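Local coordinates for DltD domain-containing protein (Beauveria bassiana, PDB 7D78) that probably closes polyketide chains into medium-ring lactones, acting as a thioesterase-type cyclase of the alpha/beta hydrolase fold, at residues A[54-59]-A[129-134]; A[155-160]-A[294-299]; A[252-257]-A[280-285]; A[261-266]-A[286-291]. One frame throughout, in Å; residues are numbered along the deposited sequence.

Contact 1. Residues A[54-59]-A[129-134]; sequences IIMTPG and TLWGMS
Residues 54-57 and 129-133 run side by side as parallel strands, their axes 4.5 Å apart and inclined by 23°, and four backbone hydrogen bonds join them in the alternating ladder of a parallel sheet, the shortest from Thr57 N to Trp131 O at 2.8 Å. The side chains then divide between the two faces. On one, Met56 bends at chi3 (71°) and brings its methyl over the Trp131 indole: CE stands 3.5 Å from the centroid of the six-membered ring, a CH-pi contact, with the sulfur farther off above the same ring. Ile54 CG2 rests on Trp131 CB at 3.6 Å. On the other face, Ile55 and Leu130 point the same way, Ile55 CB 3.8 Å from Leu130 CD2, and a water bonded to Thr57 OG1 gives a hydrogen to Trp131 O; that hydroxyl is also hydrogen-bonded to Tyr85 OH. Past the strand end, Ser134 has a positive phi (63°), a strained conformation consistent with the nucleophile elbow of alpha/beta hydrolases. This pair lies in the middle of the main sheet, between strands 81-86 and 150-156; helix 68-77 packs over Met56 and Trp131, and helix 103-118 over Ile55 and Thr57.

Contact 2. Residues A[155-160]-A[294-299]; sequences MVCPIL and KGHLTV
The imidazole of His296 carries the sulfur of Cys157 over one face, SG lying 3.7 Å from the ring centroid and displaced toward the rim. The Ile159 side chain crosses that of His296 at about a right angle, with Ile159 CG1 3.6 Å from His296 CE1. That ring carbon is also approached by a backbone oxygen, Cys157 O, at 3.0 Å from His296 CE1. The position of the sulfur follows from Cys157 chi1 of 60°, which sets SG between the backbone N and the carbonyl carbon. Both ring nitrogens have partners beyond the two segments: NE2 meets Ser134 OG and ND1 meets Asp267 OD2, the layout of a Ser-His-Asp triad, in which His296 would probably be the base, as in other alpha/beta hydrolases. The histidine comes, as usual in this fold, from a loop after the last strand, here between strand 286-291 and helix 305-319, while 155-160 carries the last residues of strand 150-156 and the loop that follows. With an alanine here instead of His296, Ser134 and Asp267 would probably lose their shared partner and a gap is likely to open beside Cys157 and Ile159. Next to Cys157, Val299 CG1 touches Val156 CG1 at 3.6 Å and lies 4.2 Å from Cys157 SG. Within the histidine loop, Gly295 N donates to Thr298 OG1 at 2.9 Å.

Contact 3. Residues A[252-257]-A[280-285]; sequences KLVDKT and ELFPQT
One side-chain nitrogen, Gln284 NE2, holds two carbonyls of a turning loop at once: it donates to Thr257 O at 2.7 Å and to Val254 O at 3.1 Å. The bonds are unequal. Thr257 O lies in the glutamine's amide plane and is met fairly straight (164°), whereas Val254 O is tilted from that plane and its bond is bent to 138°; NE2 stands above both carbonyl planes, more so at Val254. Chi1 of Gln284 (72°) sets its CG 3.2 Å from Thr257 O, and a bend at chi2 turns the amide toward the two carbonyls. Val254 centres an inverse gamma turn, and Val254 O also sits at the edge of the Phe282 ring, 3.3 Å from Phe282 CD1. A leucine in place of Gln284 would remove the donor nitrogen that serves both carbonyls, and the loop carrying Val254 and Thr257 would probably lose its tie to 280-285. Toward solvent the contact thins to Pro283 CG against Asp255 CB and to Lys252 CE near Leu281 CD1. Lys256 makes salt bridges with Asp255 and with Asp169 of the second subunit. The two loops meet where the chain enters strand 259-264 and leaves helix 272-281; Phe282 and Gln284 both pack on Val259, and helix 135-146 touches Val254.

Contact 4. Residues A[261-266]-A[286-291]; sequences MVTPEL and KKFLEA
Met261 and Phe288 belong to the tightly joined part of this contact, where strand 261-264 runs parallel to strand 286-291 and five backbone hydrogen bonds cross between 261-265 and 287-291. Thr263 N to Leu289 O, at 2.9 Å, is one of them; the last, from Glu265 N to Ala291 O at 3.1 Å, has its donor above the carbonyl plane. The Phe288 ring leans along the strand toward Thr263, because CG lies anti to the backbone N (chi1 -178°), and Phe288 CE1 reaches Thr263 OG1 at 3.3 Å. That hydroxyl is bonded to Gln275 of helix 272-281. Met261 SD comes at the edge of the ring, a Met-aromatic contact with SD 5.5 Å from the Phe288 centroid. These strands and the helix between them form a beta-alpha-beta unit ending at the outermost strand of the sheet, 286-291; helix 272-281 packs against Met261, Thr263 and Phe288, while helix 305-319 covers Val262 and Leu289 on the opposite face. The looser side lies around Glu265 and Glu290. Glu265 OE2 and Glu290 OE2 stand 4.6 Å apart, carboxylate planes 78° from each other, and the like charges are probably eased by weak, long ion pairs to Lys292. A water there donates to Glu265 O at 2.8 Å and only weakly to Glu290 OE2, while Glu265 OE1 takes a hydrogen bond from Gly293 N.

In the fold
Contacts 1 and 4 are both parallel strand pairs of the main sheet, but contact 1 is wholly buried at its centre, whereas contact 4 ends on an outermost strand where two glutamates lie close together at a partly exposed rim. Contact 2, also buried, has no clear hydrogen bond between its segments: ring, sulfur and aliphatic groups meet where the end of strand 150-156 meets a loop. It joins its neighbours directly, since the serine that ends contact 1 meets its histidine, and Cys157 N reaches Val262 O (2.7 Å) in contact 4. Contact 3 lies at the surface, about 20 Å centre to centre from contact 2, and relies on a side-chain amide; it shares with contact 4 the chain around helix 272-281.

Contact 1. Residues A[54-59]-A[129-134]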
loop_
_atom_site.group_PDB
_atom_site.type_symbol
_atom_site.label_atom_id
_atom_site.label_comp_id
_atom_site.label_asym_id
_atom_site.label_seq_id
_atom_site.Cartn_x
_atom_site.Cartn_y
_atom_site.Cartn_z
ATOM N N ILE A 54 22.176 -13.677 4.852
ATOM C CA ILE A 54 20.750 -13.979 4.885
ATOM C C ILE A 54 20.099 -12.984 5.832
ATOM O O ILE A 54 20.474 -12.911 7.006
ATOM C CB ILE A 54 20.476 -15.419 5.348
ATOM C CG1 ILE A 54 21.189 -16.436 4.447
ATOM C CG2 ILE A 54 18.980 -15.670 5.426
ATOM C CD1 ILE A 54 21.206 -17.839 5.045
ATOM N N ILE A 55 19.133 -12.216 5.328
ATOM C CA ILE A 55 18.383 -11.257 6.140
ATOM C C ILE A 55 17.040 -11.887 6.478
ATOM O O ILE A 55 16.260 -12.208 5.574
ATOM C CB ILE A 55 18.193 -9.919 5.406
ATOM C CG1 ILE A 55 19.533 -9.208 5.208
ATOM C CG2 ILE A 55 17.212 -9.009 6.184
ATOM C CD1 ILE A 55 19.524 -8.209 4.024
ATOM N N MET A 56 16.768 -12.072 7.773
ATOM C CA MET A 56 15.597 -12.802 8.251
ATOM C C MET A 56 14.570 -11.825 8.817
ATOM O O MET A 56 14.869 -11.088 9.762
ATOM C CB MET A 56 15.990 -13.822 9.327
ATOM C CG MET A 56 16.985 -14.887 8.854
ATOM S SD MET A 56 17.549 -15.946 10.210
ATOM C CE MET A 56 16.067 -16.891 10.553
ATOM N N THR A 57 13.352 -11.855 8.267
ATOM C CA THR A 57 12.256 -11.014 8.747
ATOM C C THR A 57 11.310 -11.841 9.609
ATOM O O THR A 57 10.777 -12.852 9.127
ATOM C CB THR A 57 11.489 -10.399 7.574
ATOM O OG1 THR A 57 12.344 -9.506 6.838
ATOM C CG2 THR A 57 10.291 -9.596 8.089
ATOM N N PRO A 58 11.047 -11.446 10.855
ATOM C CA PRO A 58 10.122 -12.207 11.706
ATOM C C PRO A 58 8.671 -12.078 11.260
ATOM O O PRO A 58 8.306 -11.280 10.397
ATOM C CB PRO A 58 10.310 -11.584 13.097
ATOM C CG PRO A 58 11.564 -10.762 13.012
ATOM C CD PRO A 58 11.645 -10.310 11.571
ATOM N N GLY A 59 7.826 -12.871 11.916
ATOM C CA GLY A 59 6.400 -12.869 11.663
ATOM C C GLY A 59 5.673 -11.688 12.288
ATOM O O GLY A 59 6.263 -10.734 12.798
ATOM N N THR A 129 20.446 -12.972 0.366
ATOM C CA THR A 129 19.216 -13.763 0.389
ATOM C C THR A 129 18.248 -13.151 1.393
ATOM O O THR A 129 18.665 -12.698 2.466
ATOM C CB THR A 129 19.501 -15.240 0.765
ATOM O OG1 THR A 129 20.160 -15.893 -0.329
ATOM C CG2 THR A 129 18.198 -16.023 1.111
ATOM N N LEU A 130 16.961 -13.100 1.029
ATOM C CA LEU A 130 15.905 -12.694 1.952
ATOM C C LEU A 130 15.146 -13.921 2.439
ATOM O O LEU A 130 14.741 -14.777 1.638
ATOM C CB LEU A 130 14.929 -11.701 1.316
ATOM C CG LEU A 130 15.456 -10.295 0.991
ATOM C CD1 LEU A 130 14.311 -9.358 0.655
ATOM C CD2 LEU A 130 16.347 -9.719 2.111
ATOM N N TRP A 131 14.954 -13.984 3.755
ATOM C CA TRP A 131 14.347 -15.105 4.459
ATOM C C TRP A 131 13.252 -14.530 5.343
ATOM O O TRP A 131 13.463 -13.512 6.005
ATOM C CB TRP A 131 15.416 -15.829 5.297
ATOM C CG TRP A 131 15.019 -17.106 6.002
ATOM C CD1 TRP A 131 15.392 -18.378 5.657
ATOM C CD2 TRP A 131 14.239 -17.229 7.201
ATOM N NE1 TRP A 131 14.877 -19.283 6.552
ATOM C CE2 TRP A 131 14.166 -18.605 7.511
ATOM C CE3 TRP A 131 13.584 -16.311 8.036
ATOM C CZ2 TRP A 131 13.459 -19.088 8.618
ATOM C CZ3 TRP A 131 12.879 -16.799 9.146
ATOM C CH2 TRP A 131 12.829 -18.171 9.423
ATOM N N GLY A 132 12.089 -15.155 5.347
ATOM C CA GLY A 132 10.993 -14.643 6.152
ATOM C C GLY A 132 10.115 -15.761 6.653
ATOM O O GLY A 132 9.880 -16.752 5.953
ATOM N N MET A 133 9.607 -15.593 7.872
ATOM C CA MET A 133 8.684 -16.549 8.464
ATOM C C MET A 133 7.300 -15.935 8.603
ATOM O O MET A 133 7.165 -14.800 9.074
ATOM C CB MET A 133 9.163 -17.019 9.834
ATOM C CG MET A 133 8.204 -18.023 10.467
ATOM S SD MET A 133 9.091 -19.070 11.610
ATOM C CE MET A 133 7.743 -20.046 12.290
ATOM N N SER A 134 6.279 -16.693 8.205
ATOM C CA SER A 134 4.880 -16.311 8.416
ATOM C C SER A 134 4.644 -15.019 7.638
ATOM O O SER A 134 5.046 -14.949 6.464
ATOM C CB SER A 134 4.605 -16.243 9.917
ATOM O OG SER A 134 3.248 -15.923 10.175
HETATM O O HOH W 1 13.790 -10.875 4.986
#

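Contact 2. Residues A[155-160]-A[294-299]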
loop_
_atom_site.group_PDB
_atom_site.type_symbol
_atom_site.label_atom_id
_atom_site.label_comp_id
_atom_site.label_asym_id
_atom_site.label_seq_id
_atom_site.Cartn_x
_atom_site.Cartn_y
_atom_site.Cartn_z
ATOM N N MET A 155 10.639 -18.451 1.907
ATOM C CA MET A 155 9.405 -18.152 2.619
ATOM C C MET A 155 9.015 -19.363 3.450
ATOM O O MET A 155 8.811 -20.459 2.912
ATOM C CB MET A 155 8.278 -17.795 1.654
ATOM C CG MET A 155 8.469 -16.477 0.922
ATOM S SD MET A 155 7.011 -16.086 -0.057
ATOM C CE MET A 155 7.160 -17.265 -1.391
ATOM N N VAL A 156 8.899 -19.163 4.754
ATOM C CA VAL A 156 8.421 -20.195 5.662
ATOM C C VAL A 156 7.001 -19.833 6.068
ATOM O O VAL A 156 6.758 -18.730 6.574
ATOM C CB VAL A 156 9.341 -20.332 6.882
ATOM C CG1 VAL A 156 8.806 -21.394 7.844
ATOM C CG2 VAL A 156 10.748 -20.652 6.422
ATOM N N CYS A 157 6.070 -20.759 5.831
ATOM C CA CYS A 157 4.644 -20.627 6.125
ATOM C C CYS A 157 4.105 -19.218 5.830
ATOM O O CYS A 157 3.515 -18.582 6.710
ATOM C CB CYS A 157 4.341 -21.036 7.564
ATOM S SG CYS A 157 5.183 -20.071 8.872
ATOM N N PRO A 158 4.287 -18.714 4.609
ATOM C CA PRO A 158 3.790 -17.364 4.305
ATOM C C PRO A 158 2.280 -17.266 4.491
ATOM O O PRO A 158 1.537 -18.195 4.175
ATOM C CB PRO A 158 4.184 -17.163 2.837
ATOM C CG PRO A 158 4.305 -18.545 2.282
ATOM C CD PRO A 158 4.849 -19.373 3.416
ATOM N N ILE A 159 1.833 -16.121 5.020
ATOM C CA ILE A 159 0.417 -15.803 5.159
ATOM C C ILE A 159 0.022 -14.876 4.014
ATOM O O ILE A 159 0.643 -13.825 3.813
ATOM C CB ILE A 159 0.104 -15.141 6.510
ATOM C CG1 ILE A 159 0.296 -16.111 7.675
ATOM C CG2 ILE A 159 -1.360 -14.755 6.534
ATOM C CD1 ILE A 159 0.069 -15.440 9.050
ATOM N N LEU A 160 -1.035 -15.239 3.281
ATOM C CA LEU A 160 -1.371 -14.551 2.046
ATOM C C LEU A 160 -2.760 -13.929 2.018
ATOM O O LEU A 160 -3.112 -13.286 1.017
ATOM C CB LEU A 160 -1.221 -15.513 0.860
ATOM C CG LEU A 160 0.184 -16.092 0.700
ATOM C CD1 LEU A 160 0.136 -17.324 -0.201
ATOM C CD2 LEU A 160 1.119 -15.041 0.121
ATOM N N LYS A 294 3.476 -30.675 10.938
ATOM C CA LYS A 294 3.829 -29.414 11.576
ATOM C C LYS A 294 2.725 -28.377 11.404
ATOM O O LYS A 294 1.921 -28.446 10.469
ATOM C CB LYS A 294 5.144 -28.869 11.015
ATOM C CG LYS A 294 6.337 -29.735 11.361
ATOM C CD LYS A 294 6.310 -30.121 12.832
ATOM C CE LYS A 294 7.457 -31.060 13.176
ATOM N NZ LYS A 294 8.772 -30.378 13.111
ATOM N N GLY A 295 2.690 -27.421 12.337
ATOM C CA GLY A 295 1.814 -26.279 12.260
ATOM C C GLY A 295 2.564 -25.001 11.926
ATOM O O GLY A 295 3.765 -24.999 11.657
ATOM N N HIS A 296 1.816 -23.891 11.954
ATOM C CA HIS A 296 2.375 -22.590 11.581
ATOM C C HIS A 296 3.557 -22.202 12.466
ATOM O O HIS A 296 4.530 -21.608 11.983
ATOM C CB HIS A 296 1.274 -21.527 11.646
ATOM C CG HIS A 296 1.607 -20.251 10.933
ATOM N ND1 HIS A 296 1.590 -20.140 9.560
ATOM C CD2 HIS A 296 1.926 -19.023 11.405
ATOM C CE1 HIS A 296 1.903 -18.904 9.216
ATOM N NE2 HIS A 296 2.117 -18.206 10.315
ATOM N N LEU A 297 3.495 -22.520 13.767
ATOM C CA LEU A 297 4.554 -22.122 14.695
ATOM C C LEU A 297 5.593 -23.203 14.947
ATOM O O LEU A 297 6.674 -22.887 15.452
ATOM C CB LEU A 297 3.987 -21.713 16.063
ATOM C CG LEU A 297 3.042 -20.517 16.190
ATOM C CD1 LEU A 297 3.471 -19.357 15.319
ATOM C CD2 LEU A 297 1.625 -20.942 15.879
ATOM N N THR A 298 5.291 -24.463 14.640
ATOM C CA THR A 298 6.202 -25.572 14.890
ATOM C C THR A 298 6.908 -26.037 13.628
ATOM O O THR A 298 7.622 -27.045 13.660
ATOM C CB THR A 298 5.445 -26.747 15.523
ATOM O OG1 THR A 298 4.402 -27.182 14.638
ATOM C CG2 THR A 298 4.834 -26.337 16.864
ATOM N N VAL A 299 6.715 -25.332 12.513
ATOM C CA VAL A 299 7.274 -25.782 11.243
ATOM C C VAL A 299 8.795 -25.873 11.310
ATOM O O VAL A 299 9.403 -26.696 10.616
ATOM C CB VAL A 299 6.795 -24.850 10.115
ATOM C CG1 VAL A 299 7.204 -23.405 10.409
ATOM C CG2 VAL A 299 7.303 -25.323 8.763
#

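Contact 3. Residues A[252-257]-A[280-285]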
loop_
_atom_site.group_PDB
_atom_site.type_symbol
_atom_site.label_atom_id
_atom_site.label_comp_id
_atom_site.label_asym_id
_atom_site.label_seq_id
_atom_site.Cartn_x
_atom_site.Cartn_y
_atom_site.Cartn_z
ATOM N N LYS A 252 3.239 -12.173 -7.882
ATOM C CA LYS A 252 3.323 -12.463 -9.310
ATOM C C LYS A 252 4.439 -11.678 -9.983
ATOM O O LYS A 252 4.921 -12.098 -11.038
ATOM C CB LYS A 252 1.979 -12.186 -9.993
ATOM C CG LYS A 252 0.873 -13.147 -9.578
ATOM C CD LYS A 252 -0.496 -12.579 -9.905
ATOM C CE LYS A 252 -1.614 -13.492 -9.412
ATOM N NZ LYS A 252 -2.950 -13.010 -9.876
ATOM N N LEU A 253 4.871 -10.561 -9.387
ATOM C CA LEU A 253 6.030 -9.838 -9.895
ATOM C C LEU A 253 7.332 -10.565 -9.597
ATOM O O LEU A 253 8.352 -10.261 -10.216
ATOM C CB LEU A 253 6.094 -8.431 -9.299
ATOM C CG LEU A 253 4.830 -7.587 -9.456
ATOM C CD1 LEU A 253 4.963 -6.303 -8.666
ATOM C CD2 LEU A 253 4.573 -7.293 -10.922
ATOM N N VAL A 254 7.334 -11.503 -8.654
ATOM C CA VAL A 254 8.550 -12.255 -8.366
ATOM C C VAL A 254 8.644 -13.379 -9.387
ATOM O O VAL A 254 8.163 -14.493 -9.146
ATOM C CB VAL A 254 8.559 -12.803 -6.927
ATOM C CG1 VAL A 254 9.926 -13.398 -6.599
ATOM C CG2 VAL A 254 8.188 -11.701 -5.931
ATOM N N ASP A 255 9.247 -13.085 -10.541
ATOM C CA ASP A 255 9.289 -14.033 -11.647
ATOM C C ASP A 255 10.706 -14.428 -12.038
ATOM O O ASP A 255 10.881 -15.139 -13.031
ATOM C CB ASP A 255 8.541 -13.470 -12.859
ATOM C CG ASP A 255 9.117 -12.150 -13.362
ATOM O OD1 ASP A 255 10.124 -11.651 -12.813
ATOM O OD2 ASP A 255 8.545 -11.597 -14.325
ATOM N N LYS A 256 11.720 -13.998 -11.284
ATOM C CA LYS A 256 13.110 -14.358 -11.571
ATOM C C LYS A 256 13.828 -14.890 -10.336
ATOM O O LYS A 256 14.757 -15.693 -10.445
ATOM C CB LYS A 256 13.897 -13.158 -12.098
ATOM C CG LYS A 256 13.323 -12.463 -13.311
ATOM C CD LYS A 256 14.035 -11.119 -13.472
ATOM C CE LYS A 256 13.410 -10.250 -14.536
ATOM N NZ LYS A 256 11.988 -9.953 -14.246
ATOM N N THR A 257 13.422 -14.440 -9.167
ATOM C CA THR A 257 14.137 -14.776 -7.936
ATOM C C THR A 257 13.928 -16.236 -7.545
ATOM O O THR A 257 12.784 -16.637 -7.291
ATOM C CB THR A 257 13.654 -13.862 -6.817
ATOM O OG1 THR A 257 13.709 -12.506 -7.278
ATOM C CG2 THR A 257 14.527 -14.029 -5.574
ATOM N N GLU A 280 2.667 -22.523 -6.936
ATOM C CA GLU A 280 2.484 -23.085 -8.270
ATOM C C GLU A 280 2.667 -22.035 -9.356
ATOM O O GLU A 280 3.081 -22.366 -10.471
ATOM C CB GLU A 280 1.097 -23.727 -8.393
ATOM C CG GLU A 280 1.080 -25.232 -8.134
ATOM C CD GLU A 280 -0.331 -25.783 -7.960
ATOM O OE1 GLU A 280 -0.584 -26.501 -6.963
ATOM O OE2 GLU A 280 -1.191 -25.496 -8.824
ATOM N N LEU A 281 2.377 -20.766 -9.054
ATOM C CA LEU A 281 2.437 -19.727 -10.077
ATOM C C LEU A 281 3.859 -19.327 -10.458
ATOM O O LEU A 281 4.059 -18.808 -11.561
ATOM C CB LEU A 281 1.679 -18.486 -9.612
ATOM C CG LEU A 281 0.178 -18.688 -9.402
ATOM C CD1 LEU A 281 -0.472 -17.377 -8.965
ATOM C CD2 LEU A 281 -0.458 -19.216 -10.680
ATOM N N PHE A 282 4.837 -19.530 -9.579
ATOM C CA PHE A 282 6.189 -19.050 -9.848
ATOM C C PHE A 282 6.750 -19.722 -11.101
ATOM O O PHE A 282 6.755 -20.957 -11.185
ATOM C CB PHE A 282 7.111 -19.327 -8.659
ATOM C CG PHE A 282 6.827 -18.479 -7.440
ATOM C CD1 PHE A 282 6.837 -17.095 -7.514
ATOM C CD2 PHE A 282 6.575 -19.072 -6.209
ATOM C CE1 PHE A 282 6.592 -16.309 -6.379
ATOM C CE2 PHE A 282 6.327 -18.296 -5.070
ATOM C CZ PHE A 282 6.334 -16.913 -5.162
ATOM N N PRO A 283 7.223 -18.953 -12.095
ATOM C CA PRO A 283 7.793 -19.577 -13.304
ATOM C C PRO A 283 9.267 -19.922 -13.174
ATOM O O PRO A 283 9.770 -20.759 -13.932
ATOM C CB PRO A 283 7.572 -18.508 -14.380
ATOM C CG PRO A 283 7.642 -17.204 -13.603
ATOM C CD PRO A 283 7.027 -17.499 -12.259
ATOM N N GLN A 284 9.968 -19.308 -12.223
ATOM C CA GLN A 284 11.421 -19.401 -12.147
ATOM C C GLN A 284 11.853 -20.655 -11.380
ATOM O O GLN A 284 11.031 -21.488 -10.979
ATOM C CB GLN A 284 11.992 -18.136 -11.502
ATOM C CG GLN A 284 11.734 -18.031 -9.996
ATOM C CD GLN A 284 10.419 -17.358 -9.667
ATOM O OE1 GLN A 284 9.407 -17.565 -10.342
ATOM N NE2 GLN A 284 10.419 -16.554 -8.608
ATOM N N THR A 285 13.165 -20.788 -11.162
ATOM C CA THR A 285 13.714 -21.828 -10.291
ATOM C C THR A 285 13.071 -21.783 -8.911
ATOM O O THR A 285 13.021 -20.726 -8.276
ATOM C CB THR A 285 15.227 -21.637 -10.158
ATOM O OG1 THR A 285 15.837 -21.670 -11.454
ATOM C CG2 THR A 285 15.834 -22.711 -9.280
#

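Contact 4. Residues A[261-266]-A[286-291]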
loop_
_atom_site.group_PDB
_atom_site.type_symbol
_atom_site.label_atom_id
_atom_site.label_comp_id
_atom_site.label_asym_id
_atom_site.label_seq_id
_atom_site.Cartn_x
_atom_site.Cartn_y
_atom_site.Cartn_z
ATOM N N MET A 261 9.830 -22.371 -0.752
ATOM C CA MET A 261 8.722 -22.252 0.184
ATOM C C MET A 261 8.656 -23.484 1.076
ATOM O O MET A 261 8.670 -24.621 0.583
ATOM C CB MET A 261 7.392 -22.078 -0.544
ATOM C CG MET A 261 6.219 -21.920 0.413
ATOM S SD MET A 261 4.658 -21.717 -0.458
ATOM C CE MET A 261 4.993 -20.261 -1.446
ATOM N N VAL A 262 8.564 -23.250 2.381
ATOM C CA VAL A 262 8.380 -24.296 3.378
ATOM C C VAL A 262 6.989 -24.133 3.975
ATOM O O VAL A 262 6.702 -23.126 4.637
ATOM C CB VAL A 262 9.458 -24.227 4.467
ATOM C CG1 VAL A 262 9.245 -25.338 5.500
ATOM C CG2 VAL A 262 10.850 -24.305 3.842
ATOM N N THR A 263 6.130 -25.130 3.759
ATOM C CA THR A 263 4.740 -25.085 4.173
ATOM C C THR A 263 4.463 -26.168 5.204
ATOM O O THR A 263 4.795 -27.341 4.963
ATOM C CB THR A 263 3.816 -25.275 2.957
ATOM O OG1 THR A 263 3.937 -24.141 2.092
ATOM C CG2 THR A 263 2.348 -25.437 3.390
ATOM N N PRO A 264 3.858 -25.835 6.348
ATOM C CA PRO A 264 3.498 -26.872 7.321
ATOM C C PRO A 264 2.260 -27.617 6.849
ATOM O O PRO A 264 1.265 -26.997 6.460
ATOM C CB PRO A 264 3.214 -26.083 8.609
ATOM C CG PRO A 264 3.467 -24.599 8.260
ATOM C CD PRO A 264 3.380 -24.506 6.775
ATOM N N GLU A 265 2.323 -28.956 6.892
ATOM C CA GLU A 265 1.175 -29.768 6.489
ATOM C C GLU A 265 -0.091 -29.369 7.236
ATOM O O GLU A 265 -1.167 -29.264 6.638
ATOM C CB GLU A 265 1.459 -31.260 6.718
ATOM C CG GLU A 265 0.322 -32.148 6.213
ATOM C CD GLU A 265 0.403 -33.578 6.723
ATOM O OE1 GLU A 265 1.133 -33.824 7.708
ATOM O OE2 GLU A 265 -0.272 -34.450 6.136
ATOM N N LEU A 266 0.019 -29.148 8.543
ATOM C CA LEU A 266 -1.123 -28.883 9.409
ATOM C C LEU A 266 -1.193 -27.414 9.820
ATOM O O LEU A 266 -1.491 -27.082 10.969
ATOM C CB LEU A 266 -1.079 -29.789 10.639
ATOM C CG LEU A 266 -0.928 -31.272 10.284
ATOM C CD1 LEU A 266 -0.834 -32.131 11.535
ATOM C CD2 LEU A 266 -2.094 -31.702 9.419
ATOM N N LYS A 286 12.599 -22.936 -8.433
ATOM C CA LYS A 286 11.853 -22.944 -7.178
ATOM C C LYS A 286 11.894 -24.328 -6.547
ATOM O O LYS A 286 12.175 -25.331 -7.212
ATOM C CB LYS A 286 10.399 -22.502 -7.393
ATOM C CG LYS A 286 9.575 -23.425 -8.298
ATOM C CD LYS A 286 8.174 -22.855 -8.501
ATOM C CE LYS A 286 7.299 -23.787 -9.323
ATOM N NZ LYS A 286 5.989 -23.166 -9.622
ATOM N N LYS A 287 11.592 -24.366 -5.248
ATOM C CA LYS A 287 11.571 -25.609 -4.489
ATOM C C LYS A 287 10.494 -25.519 -3.424
ATOM O O LYS A 287 10.367 -24.497 -2.744
ATOM C CB LYS A 287 12.921 -25.914 -3.824
ATOM C CG LYS A 287 12.901 -27.212 -3.001
ATOM C CD LYS A 287 14.271 -27.570 -2.437
ATOM C CE LYS A 287 14.218 -28.864 -1.615
ATOM N NZ LYS A 287 13.650 -29.991 -2.414
ATOM N N PHE A 288 9.732 -26.596 -3.277
ATOM C CA PHE A 288 8.685 -26.690 -2.273
ATOM C C PHE A 288 9.027 -27.769 -1.250
ATOM O O PHE A 288 9.457 -28.869 -1.617
ATOM C CB PHE A 288 7.340 -26.998 -2.936
ATOM C CG PHE A 288 6.201 -27.073 -1.971
ATOM C CD1 PHE A 288 5.595 -25.919 -1.510
ATOM C CD2 PHE A 288 5.746 -28.298 -1.515
ATOM C CE1 PHE A 288 4.544 -25.985 -0.613
ATOM C CE2 PHE A 288 4.700 -28.375 -0.620
ATOM C CZ PHE A 288 4.095 -27.218 -0.168
ATOM N N LEU A 289 8.843 -27.447 0.032
ATOM C CA LEU A 289 9.057 -28.390 1.127
ATOM C C LEU A 289 7.832 -28.403 2.024
ATOM O O LEU A 289 7.457 -27.362 2.572
ATOM C CB LEU A 289 10.283 -28.017 1.962
ATOM C CG LEU A 289 11.634 -28.598 1.593
ATOM C CD1 LEU A 289 12.501 -28.516 2.827
ATOM C CD2 LEU A 289 11.482 -30.028 1.122
ATOM N N GLU A 290 7.219 -29.572 2.190
ATOM C CA GLU A 290 6.122 -29.737 3.138
ATOM C C GLU A 290 6.669 -30.332 4.425
ATOM O O GLU A 290 7.339 -31.369 4.392
ATOM C CB GLU A 290 5.023 -30.635 2.570
ATOM C CG GLU A 290 3.889 -30.916 3.550
ATOM C CD GLU A 290 2.701 -31.596 2.881
ATOM O OE1 GLU A 290 2.923 -32.378 1.936
ATOM O OE2 GLU A 290 1.548 -31.339 3.284
ATOM N N ALA A 291 6.396 -29.673 5.552
ATOM C CA ALA A 291 6.839 -30.149 6.863
ATOM C C ALA A 291 5.710 -30.981 7.466
ATOM O O ALA A 291 4.758 -30.438 8.032
ATOM C CB ALA A 291 7.231 -28.984 7.767
HETATM O O HOH W 2 -1.478 -29.831 3.943
#